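Local coordinates for protein beta-galactosidase (Bacillus circulans, PDB 4MAD) that probably hydrolyses terminal non-reducing beta-D-galactose residues in beta-D-galactosides, as a family 35 glycoside hydrolase with a (beta/alpha)8 barrel, at residues G36-F41 against E46-R51; A232-Y237 against A241-M246; T362-L367 against D506-N511; S267-L272 against F329-K334. One frame throughout, in Å; residues are numbered along the deposited sequence.

Contact 1: G36-F41 against E46-R51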
loop_
_atom_site.group_PDB
_atom_site.type_symbol
_atom_site.label_atom_id
_atom_site.label_comp_id
_atom_site.label_asym_id
_atom_site.label_seq_id
_atom_site.Cartn_x
_atom_site.Cartn_y
_atom_site.Cartn_z
ATOM N N GLY A 36 11.471 14.662 -3.438
ATOM C CA GLY A 36 11.560 13.321 -2.960
ATOM C C GLY A 36 10.197 12.818 -2.560
ATOM O O GLY A 36 9.507 13.437 -1.881
ATOM N N ALA A 37 9.848 11.649 -3.042
ATOM C CA ALA A 37 8.595 11.031 -2.616
ATOM C C ALA A 37 8.676 10.374 -1.234
ATOM O O ALA A 37 9.536 9.586 -0.971
ATOM C CB ALA A 37 8.140 10.048 -3.610
ATOM N N MET A 38 7.765 10.789 -0.377
ATOM C CA MET A 38 7.540 10.159 0.882
ATOM C C MET A 38 6.042 10.163 1.191
ATOM O O MET A 38 5.423 11.155 1.106
ATOM C CB MET A 38 8.284 10.870 1.996
ATOM C CG MET A 38 8.000 10.333 3.326
ATOM S SD MET A 38 8.804 11.226 4.692
ATOM C CE MET A 38 8.042 10.395 6.058
ATOM N N HIS A 39 5.513 9.029 1.556
ATOM C CA HIS A 39 4.088 8.920 1.816
ATOM C C HIS A 39 3.778 8.940 3.303
ATOM O O HIS A 39 4.260 8.129 4.026
ATOM C CB HIS A 39 3.604 7.602 1.274
ATOM C CG HIS A 39 3.790 7.440 -0.188
ATOM N ND1 HIS A 39 4.046 8.491 -1.028
ATOM C CD2 HIS A 39 3.799 6.332 -0.961
ATOM C CE1 HIS A 39 4.180 8.041 -2.256
ATOM N NE2 HIS A 39 4.062 6.733 -2.232
ATOM N N TYR A 40 2.950 9.855 3.743
ATOM C CA TYR A 40 2.726 9.970 5.164
ATOM C C TYR A 40 2.229 8.633 5.719
ATOM O O TYR A 40 2.477 8.310 6.825
ATOM C CB TYR A 40 1.761 11.111 5.521
ATOM C CG TYR A 40 0.477 11.047 4.795
ATOM C CD1 TYR A 40 -0.637 10.555 5.389
ATOM C CD2 TYR A 40 0.385 11.482 3.537
ATOM C CE1 TYR A 40 -1.819 10.443 4.700
ATOM C CE2 TYR A 40 -0.802 11.403 2.837
ATOM C CZ TYR A 40 -1.912 10.854 3.419
ATOM O OH TYR A 40 -3.073 10.758 2.750
ATOM N N PHE A 41 1.514 7.899 4.890
ATOM C CA PHE A 41 0.757 6.733 5.336
ATOM C C PHE A 41 1.619 5.520 5.460
ATOM O O PHE A 41 1.160 4.489 5.834
ATOM C CB PHE A 41 -0.452 6.474 4.482
ATOM C CG PHE A 41 -0.221 6.559 2.994
ATOM C CD1 PHE A 41 0.126 5.446 2.285
ATOM C CD2 PHE A 41 -0.365 7.741 2.308
ATOM C CE1 PHE A 41 0.251 5.511 0.967
ATOM C CE2 PHE A 41 -0.200 7.784 0.994
ATOM C CZ PHE A 41 0.116 6.672 0.330
ATOM N N GLU A 46 5.449 9.633 14.534
ATOM C CA GLU A 46 6.509 10.009 15.451
ATOM C C GLU A 46 7.806 10.254 14.685
ATOM O O GLU A 46 8.619 11.001 15.102
ATOM C CB GLU A 46 6.690 8.919 16.485
ATOM C CG GLU A 46 5.555 8.875 17.439
ATOM C CD GLU A 46 4.372 8.055 16.985
ATOM O OE1 GLU A 46 4.456 7.367 16.003
ATOM O OE2 GLU A 46 3.387 8.081 17.700
ATOM N N TYR A 47 7.923 9.549 13.555
ATOM C CA TYR A 47 9.097 9.571 12.709
ATOM C C TYR A 47 9.057 10.489 11.465
ATOM O O TYR A 47 10.028 10.627 10.776
ATOM C CB TYR A 47 9.491 8.145 12.322
ATOM C CG TYR A 47 10.048 7.260 13.415
ATOM C CD1 TYR A 47 10.693 7.788 14.511
ATOM C CD2 TYR A 47 9.997 5.900 13.310
ATOM C CE1 TYR A 47 11.208 6.993 15.462
ATOM C CE2 TYR A 47 10.529 5.103 14.259
ATOM C CZ TYR A 47 11.125 5.647 15.348
ATOM O OH TYR A 47 11.701 4.890 16.320
ATOM N N TRP A 48 7.947 11.169 11.249
ATOM C CA TRP A 48 7.851 11.972 10.061
ATOM C C TRP A 48 8.946 13.051 10.033
ATOM O O TRP A 48 9.569 13.279 9.045
ATOM C CB TRP A 48 6.461 12.605 9.943
ATOM C CG TRP A 48 5.361 11.712 9.581
ATOM C CD1 TRP A 48 5.438 10.487 8.993
ATOM C CD2 TRP A 48 3.970 11.968 9.742
ATOM N NE1 TRP A 48 4.216 9.979 8.786
ATOM C CE2 TRP A 48 3.283 10.864 9.240
ATOM C CE3 TRP A 48 3.237 13.035 10.243
ATOM C CZ2 TRP A 48 1.903 10.788 9.245
ATOM C CZ3 TRP A 48 1.895 12.955 10.254
ATOM C CH2 TRP A 48 1.228 11.846 9.761
ATOM N N GLU A 49 9.187 13.697 11.148
ATOM C CA GLU A 49 10.204 14.732 11.146
ATOM C C GLU A 49 11.572 14.171 10.832
ATOM O O GLU A 49 12.323 14.743 10.123
ATOM C CB GLU A 49 10.232 15.468 12.470
ATOM C CG GLU A 49 11.258 16.598 12.486
ATOM C CD GLU A 49 10.988 17.646 13.534
ATOM O OE1 GLU A 49 10.261 17.440 14.457
ATOM O OE2 GLU A 49 11.546 18.700 13.434
ATOM N N ASP A 50 11.862 13.016 11.358
ATOM C CA ASP A 50 13.164 12.443 11.154
ATOM C C ASP A 50 13.389 12.225 9.672
ATOM O O ASP A 50 14.395 12.586 9.150
ATOM C CB ASP A 50 13.256 11.097 11.846
ATOM C CG ASP A 50 14.583 10.402 11.598
ATOM O OD1 ASP A 50 15.566 10.811 12.179
ATOM O OD2 ASP A 50 14.652 9.474 10.798
ATOM N N ARG A 51 12.419 11.609 9.004
ATOM C CA ARG A 51 12.607 11.332 7.610
ATOM C C ARG A 51 12.691 12.576 6.772
ATOM O O ARG A 51 13.480 12.658 5.912
ATOM C CB ARG A 51 11.554 10.387 7.086
ATOM C CG ARG A 51 11.216 9.275 8.031
ATOM C CD ARG A 51 12.217 8.152 8.046
ATOM N NE ARG A 51 11.692 6.933 8.629
ATOM C CZ ARG A 51 11.921 6.540 9.869
ATOM N NH1 ARG A 51 12.663 7.251 10.659
ATOM N NH2 ARG A 51 11.402 5.433 10.332
#
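Met38, on the barrel strand 34-38, reaches across to Trp48 and Arg51 at the start of helix 48-58. Its CG stands anti to the backbone N (chi1 175°) and the chain stays extended beyond it, which carries the terminal methyl to the helix. There CE lies 3.7 Å from Arg51 CB and 3.9 Å from Trp48 CD1, and the two side chains of Met38 and Arg51 cross at about a right angle. Only the aliphatic root of the arginine is used; its NH1 is salt-bridged to Asp50 OD2 at 3.0 Å. Further along, Tyr40 offers both backbone and side chain. Trp48 NE1 donates to Tyr40 O at 3.1 Å, meeting a lone pair in the carbonyl plane, although the N-H...O angle of 135° makes the bond bent; the same N-H also makes a weak hydrogen bond to Thr43 O. Tyr40 CB sits 3.5 Å above one face of the indole, toward its rim, with Trp48 CZ2 3.7 Å away. The phenol leads off to hydrogen bonds with His72 and Ala68. A leucine in place of Trp48 would probably leave Tyr40 O without this donor and open a gap beneath Tyr40 CB. The four touching residues are buried, so one indole both donates to the Tyr40 carbonyl and packs against the Tyr40 side chain, within this beta-alpha-beta unit.

Contact 2: A232-Y237 against A241-M246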
loop_
_atom_site.group_PDB
_atom_site.type_symbol
_atom_site.label_atom_id
_atom_site.label_comp_id
_atom_site.label_asym_id
_atom_site.label_seq_id
_atom_site.Cartn_x
_atom_site.Cartn_y
_atom_site.Cartn_z
ATOM N N ALA A 232 12.357 13.513 -24.956
ATOM C CA ALA A 232 12.115 13.721 -26.357
ATOM C C ALA A 232 10.687 13.394 -26.733
ATOM O O ALA A 232 10.091 14.122 -27.446
ATOM C CB ALA A 232 13.037 12.946 -27.152
ATOM N N GLN A 233 10.169 12.298 -26.222
ATOM C CA GLN A 233 8.789 11.927 -26.447
ATOM C C GLN A 233 7.852 12.951 -25.903
ATOM O O GLN A 233 6.968 13.341 -26.565
ATOM C CB GLN A 233 8.459 10.604 -25.801
ATOM C CG GLN A 233 8.512 9.511 -26.720
ATOM C CD GLN A 233 7.439 9.584 -27.775
ATOM O OE1 GLN A 233 6.772 10.562 -27.948
ATOM N NE2 GLN A 233 7.289 8.575 -28.444
ATOM N N LEU A 234 8.133 13.412 -24.702
ATOM C CA LEU A 234 7.353 14.446 -24.080
ATOM C C LEU A 234 7.366 15.711 -24.920
ATOM O O LEU A 234 6.349 16.265 -25.162
ATOM C CB LEU A 234 7.869 14.766 -22.695
ATOM C CG LEU A 234 7.307 15.959 -21.943
ATOM C CD1 LEU A 234 5.866 15.826 -21.843
ATOM C CD2 LEU A 234 7.895 16.171 -20.643
ATOM N N LYS A 235 8.517 16.081 -25.445
ATOM C CA LYS A 235 8.613 17.270 -26.266
ATOM C C LYS A 235 7.809 17.261 -27.579
ATOM O O LYS A 235 7.493 18.292 -28.106
ATOM C CB LYS A 235 10.065 17.671 -26.475
ATOM C CG LYS A 235 10.644 18.267 -25.238
ATOM C CD LYS A 235 11.895 18.970 -25.491
ATOM C CE LYS A 235 12.995 18.100 -25.196
ATOM N NZ LYS A 235 14.272 18.591 -25.666
ATOM N N GLN A 236 7.469 16.090 -28.067
ATOM C CA GLN A 236 6.541 15.982 -29.162
ATOM C C GLN A 236 5.164 16.475 -28.860
ATOM O O GLN A 236 4.484 16.898 -29.732
ATOM C CB GLN A 236 6.485 14.605 -29.723
ATOM C CG GLN A 236 7.786 14.161 -30.079
ATOM C CD GLN A 236 7.769 13.493 -31.337
ATOM O OE1 GLN A 236 7.345 12.376 -31.427
ATOM N NE2 GLN A 236 8.198 14.176 -32.362
ATOM N N TYR A 237 4.740 16.309 -27.647
ATOM C CA TYR A 237 3.462 16.786 -27.214
ATOM C C TYR A 237 3.475 18.141 -26.495
ATOM O O TYR A 237 2.475 18.771 -26.380
ATOM C CB TYR A 237 2.792 15.725 -26.327
ATOM C CG TYR A 237 2.471 14.431 -27.020
ATOM C CD1 TYR A 237 1.181 14.119 -27.337
ATOM C CD2 TYR A 237 3.437 13.531 -27.324
ATOM C CE1 TYR A 237 0.880 12.988 -27.953
ATOM C CE2 TYR A 237 3.150 12.395 -27.968
ATOM C CZ TYR A 237 1.871 12.119 -28.278
ATOM O OH TYR A 237 1.533 10.947 -28.881
ATOM N N ALA A 241 7.629 23.785 -22.528
ATOM C CA ALA A 241 7.522 23.796 -21.108
ATOM C C ALA A 241 8.668 23.042 -20.444
ATOM O O ALA A 241 9.316 22.279 -21.076
ATOM C CB ALA A 241 6.241 23.271 -20.697
ATOM N N PRO A 242 8.903 23.321 -19.175
ATOM C CA PRO A 242 10.049 22.759 -18.482
ATOM C C PRO A 242 9.905 21.274 -18.406
ATOM O O PRO A 242 8.813 20.807 -18.420
ATOM C CB PRO A 242 9.945 23.341 -17.084
ATOM C CG PRO A 242 8.815 24.139 -17.053
ATOM C CD PRO A 242 8.289 24.376 -18.377
ATOM N N LEU A 243 11.003 20.567 -18.315
ATOM C CA LEU A 243 10.976 19.116 -18.287
ATOM C C LEU A 243 11.010 18.583 -16.865
ATOM O O LEU A 243 11.881 18.915 -16.159
ATOM C CB LEU A 243 12.181 18.583 -19.016
ATOM C CG LEU A 243 12.451 19.019 -20.445
ATOM C CD1 LEU A 243 13.791 18.508 -20.953
ATOM C CD2 LEU A 243 11.334 18.530 -21.316
ATOM N N MET A 244 10.048 17.768 -16.463
ATOM C CA MET A 244 10.091 17.157 -15.152
ATOM C C MET A 244 9.814 15.645 -15.152
ATOM O O MET A 244 8.889 15.217 -15.709
ATOM C CB MET A 244 9.136 17.816 -14.186
ATOM C CG MET A 244 9.346 17.328 -12.806
ATOM S SD MET A 244 8.612 18.421 -11.648
ATOM C CE MET A 244 9.180 17.789 -10.164
ATOM N N CYS A 245 10.635 14.886 -14.464
ATOM C CA CYS A 245 10.371 13.491 -14.218
ATOM C C CYS A 245 9.652 13.398 -12.898
ATOM O O CYS A 245 10.231 13.535 -11.902
ATOM C CB CYS A 245 11.671 12.738 -14.113
ATOM S SG CYS A 245 11.459 11.009 -13.722
ATOM N N MET A 246 8.354 13.245 -12.930
ATOM C CA MET A 246 7.572 13.186 -11.718
ATOM C C MET A 246 7.715 11.940 -10.825
ATOM O O MET A 246 7.485 12.022 -9.675
ATOM C CB MET A 246 6.137 13.537 -12.023
ATOM C CG MET A 246 5.318 13.652 -10.874
ATOM S SD MET A 246 5.662 14.931 -9.690
ATOM C CE MET A 246 5.946 16.301 -10.703
#
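This is a small, partly buried apolar contact between the C-terminal part of helix 227-237 and the chain leading into strand 244-249, within one beta-alpha-beta unit of the barrel. Leu243 is the residue that meets the helix, and a single methyl, CD2, makes both of its close approaches. Lys235 CG lies 4.0 Å from Leu243 CD2, while Leu234 CD2 stands 4.2 Å from that same Leu243 CD2. The methyl therefore meets two consecutive residues, Leu234 and Lys235, one buried and one exposed. No hydrogen bond crosses between the segments, and the buried surface amounts to 144 Å² in all.

The torsions account for the meeting. In Leu243, CG lies beside the backbone N and anti to the carbonyl carbon (chi1 -55°), which brings the end of the side chain nearer the helix than its CB direction alone would. Leu234 points its CB toward the other segment. Lys235 contributes the aliphatic part of its chain, crossing Leu243 at about a right angle, and bends at chi3 beyond the point of contact.

Backbone bonds from Leu243 and Cys245 to Ser281 tie this chain to the next barrel strand, and Met244 turns away from the helix to touch Thr220 on strand 218-223. Strands 218-223 and 244-249 are adjacent and parallel in the barrel, and helix 227-237 joins them on the outside of the sheet: a beta-alpha-beta crossover, the repeating unit of a TIM barrel.

Contact 3: T362-L367 against D506-N511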
loop_
_atom_site.group_PDB
_atom_site.type_symbol
_atom_site.label_atom_id
_atom_site.label_comp_id
_atom_site.label_asym_id
_atom_site.label_seq_id
_atom_site.Cartn_x
_atom_site.Cartn_y
_atom_site.Cartn_z
ATOM N N THR A 362 3.389 -18.950 24.839
ATOM C CA THR A 362 2.854 -19.859 25.847
ATOM C C THR A 362 1.348 -20.052 25.697
ATOM O O THR A 362 0.785 -21.023 26.203
ATOM C CB THR A 362 3.157 -19.361 27.273
ATOM O OG1 THR A 362 2.438 -18.146 27.520
ATOM C CG2 THR A 362 4.647 -19.107 27.443
ATOM N N GLU A 363 0.700 -19.124 25.001
ATOM C CA GLU A 363 -0.743 -19.190 24.798
ATOM C C GLU A 363 -1.094 -19.319 23.319
ATOM O O GLU A 363 -0.394 -18.789 22.457
ATOM C CB GLU A 363 -1.424 -17.956 25.394
ATOM C CG GLU A 363 -0.872 -17.535 26.746
ATOM C CD GLU A 363 -1.808 -16.608 27.495
ATOM O OE1 GLU A 363 -2.730 -17.111 28.171
ATOM O OE2 GLU A 363 -1.623 -15.376 27.408
ATOM N N HIS A 364 -2.183 -20.026 23.035
ATOM C CA HIS A 364 -2.627 -20.213 21.688
ATOM C C HIS A 364 -4.179 -20.261 21.543
ATOM O O HIS A 364 -4.889 -20.652 22.420
ATOM C CB HIS A 364 -2.077 -21.502 21.140
ATOM C CG HIS A 364 -0.704 -21.849 21.598
ATOM N ND1 HIS A 364 0.416 -21.453 20.921
ATOM C CD2 HIS A 364 -0.275 -22.644 22.596
ATOM C CE1 HIS A 364 1.480 -21.939 21.516
ATOM N NE2 HIS A 364 1.090 -22.656 22.545
ATOM N N ALA A 365 -4.673 -19.838 20.404
ATOM C CA ALA A 365 -6.080 -19.965 20.120
ATOM C C ALA A 365 -6.330 -20.232 18.657
ATOM O O ALA A 365 -5.857 -19.530 17.836
ATOM C CB ALA A 365 -6.795 -18.780 20.544
ATOM N N GLY A 366 -7.099 -21.272 18.381
ATOM C CA GLY A 366 -7.535 -21.591 17.044
ATOM C C GLY A 366 -8.524 -20.603 16.490
ATOM O O GLY A 366 -9.490 -20.291 17.107
ATOM N N LEU A 367 -8.276 -20.156 15.281
ATOM C CA LEU A 367 -9.099 -19.160 14.664
ATOM C C LEU A 367 -10.552 -19.656 14.505
ATOM O O LEU A 367 -11.446 -19.000 14.858
ATOM C CB LEU A 367 -8.535 -18.840 13.300
ATOM C CG LEU A 367 -9.216 -17.769 12.501
ATOM C CD1 LEU A 367 -8.331 -17.196 11.442
ATOM C CD2 LEU A 367 -10.371 -18.261 11.878
ATOM N N ASP A 506 -3.091 -25.304 25.032
ATOM C CA ASP A 506 -3.608 -26.572 24.639
ATOM C C ASP A 506 -3.022 -26.884 23.296
ATOM O O ASP A 506 -2.114 -26.269 22.878
ATOM C CB ASP A 506 -5.110 -26.479 24.503
ATOM C CG ASP A 506 -5.867 -27.216 25.617
ATOM O OD1 ASP A 506 -5.271 -27.441 26.662
ATOM O OD2 ASP A 506 -7.066 -27.525 25.457
ATOM N N GLU A 507 -3.640 -27.829 22.625
ATOM C CA GLU A 507 -3.210 -28.419 21.361
ATOM C C GLU A 507 -3.157 -27.325 20.312
ATOM O O GLU A 507 -3.905 -26.402 20.398
ATOM C CB GLU A 507 -4.261 -29.505 20.968
ATOM C CG GLU A 507 -4.486 -29.778 19.461
ATOM C CD GLU A 507 -5.858 -30.388 19.088
ATOM O OE1 GLU A 507 -5.911 -31.531 18.604
ATOM O OE2 GLU A 507 -6.893 -29.706 19.252
ATOM N N VAL A 508 -2.290 -27.505 19.319
ATOM C CA VAL A 508 -2.238 -26.662 18.130
ATOM C C VAL A 508 -2.127 -27.572 16.906
ATOM O O VAL A 508 -1.322 -28.501 16.892
ATOM C CB VAL A 508 -1.035 -25.704 18.165
ATOM C CG1 VAL A 508 -0.629 -25.313 16.752
ATOM C CG2 VAL A 508 -1.364 -24.470 18.993
ATOM N N LYS A 509 -2.943 -27.313 15.886
ATOM C CA LYS A 509 -3.017 -28.193 14.736
ATOM C C LYS A 509 -2.434 -27.575 13.493
ATOM O O LYS A 509 -2.736 -26.485 13.151
ATOM C CB LYS A 509 -4.466 -28.560 14.455
ATOM C CG LYS A 509 -5.220 -29.011 15.611
ATOM C CD LYS A 509 -6.643 -29.423 15.253
ATOM C CE LYS A 509 -7.652 -28.392 15.551
ATOM N NZ LYS A 509 -8.999 -28.932 15.551
ATOM N N GLU A 510 -1.591 -28.329 12.822
ATOM C CA GLU A 510 -1.001 -27.870 11.599
ATOM C C GLU A 510 -2.098 -27.666 10.575
ATOM O O GLU A 510 -3.068 -28.328 10.625
ATOM C CB GLU A 510 -0.017 -28.877 11.098
ATOM C CG GLU A 510 1.097 -29.067 12.028
ATOM C CD GLU A 510 2.031 -27.873 12.059
ATOM O OE1 GLU A 510 2.902 -27.840 11.214
ATOM O OE2 GLU A 510 1.890 -27.002 12.905
ATOM N N ASN A 511 -1.941 -26.701 9.701
ATOM C CA ASN A 511 -2.892 -26.430 8.638
ATOM C C ASN A 511 -4.196 -25.800 9.063
ATOM O O ASN A 511 -5.043 -25.565 8.261
ATOM C CB ASN A 511 -3.074 -27.635 7.754
ATOM C CG ASN A 511 -1.858 -27.931 6.980
ATOM O OD1 ASN A 511 -1.399 -29.016 6.970
ATOM N ND2 ASN A 511 -1.307 -26.948 6.367
#
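Strand 357-366, an inner strand of an antiparallel eight-stranded sheet, meets here the loop that leads into its neighbour, strand 514-522. The contact is a CH-pi interaction at the surface: Val508 CG2 lies over one face of the His364 imidazole, 4.1 Å from the ring centroid and 27° off the normal. The methyl is nearest the root of the ring, 3.7 Å from His364 CB and 3.8 Å from His364 CG. Both CB directions point across the contact. With Val508 CG2 anti to its own carbonyl carbon and beside the backbone N, it is this methyl that lies over the imidazole, and the two side chains cross at about a right angle. Farther round the ring, His364 CD2 approaches Asp506 O at 4.1 Å, a contact without a hydrogen bond.

The polar end of His364 is engaged outside the loop, where ND1 is hydrogen-bonded to His516 ND1 on strand 514-522. Val508 also touches His516, so the loop residue packs against both histidines. A serine replacing His364 would probably leave Val508 CG2 without its aromatic face and His516 ND1 without its partner. With no hydrogen bond between the segments and only 113 Å² buried, direct attraction between them probably rests on van der Waals contact and the CH-pi approach.

Contact 4: S267-L272 against F329-K334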
loop_
_atom_site.group_PDB
_atom_site.type_symbol
_atom_site.label_atom_id
_atom_site.label_comp_id
_atom_site.label_asym_id
_atom_site.label_seq_id
_atom_site.Cartn_x
_atom_site.Cartn_y
_atom_site.Cartn_z
ATOM N N SER A 267 24.311 3.236 -10.974
ATOM C CA SER A 267 23.227 3.236 -11.944
ATOM C C SER A 267 22.284 4.428 -11.765
ATOM O O SER A 267 22.022 5.123 -12.665
ATOM C CB SER A 267 22.395 1.951 -11.894
ATOM O OG SER A 267 21.314 1.983 -12.746
ATOM N N VAL A 268 21.888 4.674 -10.544
ATOM C CA VAL A 268 21.019 5.775 -10.283
ATOM C C VAL A 268 21.651 7.089 -10.698
ATOM O O VAL A 268 21.050 7.891 -11.294
ATOM C CB VAL A 268 20.701 5.822 -8.836
ATOM C CG1 VAL A 268 20.059 7.089 -8.470
ATOM C CG2 VAL A 268 19.842 4.709 -8.529
ATOM N N VAL A 269 22.911 7.258 -10.391
ATOM C CA VAL A 269 23.606 8.504 -10.740
ATOM C C VAL A 269 23.604 8.717 -12.247
ATOM O O VAL A 269 23.402 9.778 -12.731
ATOM C CB VAL A 269 25.023 8.519 -10.192
ATOM C CG1 VAL A 269 25.887 9.464 -10.913
ATOM C CG2 VAL A 269 25.039 8.752 -8.761
ATOM N N GLU A 270 23.781 7.657 -13.000
ATOM C CA GLU A 270 23.928 7.866 -14.401
ATOM C C GLU A 270 22.658 8.462 -14.990
ATOM O O GLU A 270 22.692 9.335 -15.805
ATOM C CB GLU A 270 24.271 6.575 -15.084
ATOM C CG GLU A 270 24.232 6.664 -16.541
ATOM C CD GLU A 270 25.076 5.597 -17.238
ATOM O OE1 GLU A 270 25.481 4.667 -16.612
ATOM O OE2 GLU A 270 25.288 5.710 -18.418
ATOM N N THR A 271 21.541 7.919 -14.580
ATOM C CA THR A 271 20.265 8.442 -15.025
ATOM C C THR A 271 19.912 9.816 -14.480
ATOM O O THR A 271 19.344 10.587 -15.150
ATOM C CB THR A 271 19.081 7.469 -14.870
ATOM O OG1 THR A 271 19.298 6.321 -15.665
ATOM C CG2 THR A 271 17.843 8.104 -15.300
ATOM N N LEU A 272 20.277 10.072 -13.243
ATOM C CA LEU A 272 20.005 11.336 -12.634
ATOM C C LEU A 272 20.743 12.436 -13.384
ATOM O O LEU A 272 20.213 13.442 -13.648
ATOM C CB LEU A 272 20.452 11.327 -11.183
ATOM C CG LEU A 272 20.418 12.650 -10.433
ATOM C CD1 LEU A 272 19.083 13.170 -10.489
ATOM C CD2 LEU A 272 20.830 12.501 -9.065
ATOM N N PHE A 329 21.986 7.518 -0.915
ATOM C CA PHE A 329 21.728 8.841 -0.391
ATOM C C PHE A 329 22.951 9.753 -0.551
ATOM O O PHE A 329 22.836 10.803 -1.077
ATOM C CB PHE A 329 21.401 8.707 1.082
ATOM C CG PHE A 329 21.249 10.013 1.846
ATOM C CD1 PHE A 329 20.020 10.504 2.166
ATOM C CD2 PHE A 329 22.324 10.698 2.292
ATOM C CE1 PHE A 329 19.895 11.656 2.869
ATOM C CE2 PHE A 329 22.162 11.853 3.011
ATOM C CZ PHE A 329 20.954 12.305 3.290
ATOM N N TYR A 330 24.111 9.281 -0.143
ATOM C CA TYR A 330 25.330 10.070 -0.327
ATOM C C TYR A 330 25.661 10.321 -1.794
ATOM O O TYR A 330 26.117 11.344 -2.164
ATOM C CB TYR A 330 26.492 9.441 0.415
ATOM C CG TYR A 330 26.319 9.523 1.902
ATOM C CD1 TYR A 330 26.392 10.731 2.558
ATOM C CD2 TYR A 330 26.044 8.425 2.639
ATOM C CE1 TYR A 330 26.236 10.813 3.902
ATOM C CE2 TYR A 330 25.901 8.494 3.951
ATOM C CZ TYR A 330 25.986 9.683 4.596
ATOM O OH TYR A 330 25.814 9.688 5.921
ATOM N N ALA A 331 25.441 9.317 -2.605
ATOM C CA ALA A 331 25.749 9.395 -4.002
ATOM C C ALA A 331 24.916 10.473 -4.717
ATOM O O ALA A 331 25.431 11.229 -5.504
ATOM C CB ALA A 331 25.540 8.074 -4.647
ATOM N N VAL A 332 23.630 10.478 -4.419
ATOM C CA VAL A 332 22.683 11.451 -4.876
ATOM C C VAL A 332 22.966 12.871 -4.348
ATOM O O VAL A 332 22.886 13.820 -5.047
ATOM C CB VAL A 332 21.255 11.021 -4.505
ATOM C CG1 VAL A 332 20.306 12.109 -4.651
ATOM C CG2 VAL A 332 20.850 9.870 -5.298
ATOM N N ARG A 333 23.363 12.983 -3.100
ATOM C CA ARG A 333 23.688 14.275 -2.552
ATOM C C ARG A 333 24.879 14.861 -3.292
ATOM O O ARG A 333 24.927 16.019 -3.573
ATOM C CB ARG A 333 23.988 14.187 -1.094
ATOM C CG ARG A 333 24.598 15.426 -0.613
ATOM C CD ARG A 333 24.650 15.526 0.800
ATOM N NE ARG A 333 24.056 16.753 1.263
ATOM C CZ ARG A 333 24.716 17.861 1.533
ATOM N NH1 ARG A 333 25.993 17.911 1.414
ATOM N NH2 ARG A 333 24.091 18.899 1.959
ATOM N N LYS A 334 25.831 14.020 -3.616
ATOM C CA LYS A 334 27.021 14.449 -4.327
ATOM C C LYS A 334 26.699 14.977 -5.724
ATOM O O LYS A 334 27.275 15.915 -6.170
ATOM C CB LYS A 334 27.935 13.269 -4.443
ATOM C CG LYS A 334 29.260 13.576 -4.962
ATOM C CD LYS A 334 30.241 12.520 -4.685
ATOM C CE LYS A 334 31.447 12.829 -5.472
ATOM N NZ LYS A 334 32.561 11.938 -5.243
#
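Val269 CG2 and Ala331 CB meet at 4.2 Å, and the same Val269 methyl lies 4.1 Å from Ala331 O, so it packs against backbone as well as side chain. Beside this pair, Val332 uses its two branches separately: CG2 approaches Val268 CG1 at 4.3 Å, and CG1 approaches Leu272 CD2 at 4.5 Å. The side-chain contacts are all apolar, and no hydrogen bond joins the segments; 159 Å² is buried.

Val269 has CG1 anti to the backbone N (chi1 159°), which leaves CG2 beside that N and directed at Ala331. Val268, Leu272 and Ala331 point their CB atoms toward the opposing helix, whereas those of Val269 and Val332 leave at an angle to it. The closest pair of CA atoms is Val269 with Val332, at 6.6 Å. Helix segments 267-272 and 329-334 run nearly parallel, with an angle of 25° between their N-to-C directions, and their axes come within 9.8 Å. The small Ala331 side chain meets a single branched partner across the segments, Val269, while Val268 and Leu272 close on Val332.

Outside the two segments, the seam continues along helix 327-339: Val269 and Leu272 also touch Val335, and Leu272 reaches Phe336. Val268 and Thr271 rest on Phe248 of barrel strand 244-249, while Phe329 and Val332 touch Cys58 of helix 48-58. Helix 327-339 thus lies between helices 265-276 and 48-58, and helix 265-276 packs on the barrel.

Contacts 1, 2 and 4 all belong to the glycoside hydrolase family 35 barrel region, whereas contact 3 lies in a separate beta sheet. Contacts 1 and 2 reach the same eight-stranded parallel sheet through its first and seventh strands, with centres about 28 Å apart. Contact 4 stands about 21 Å from each of them, centre to centre. Strand 244-249 links contacts 2 and 4: it leads into helix 265-276 and carries Glu247, the predicted nucleophile, although none of the four contacts lies at an annotated site. Contact 3 is remote, its centre about 58 Å from that of contact 2, across the centre of the chain.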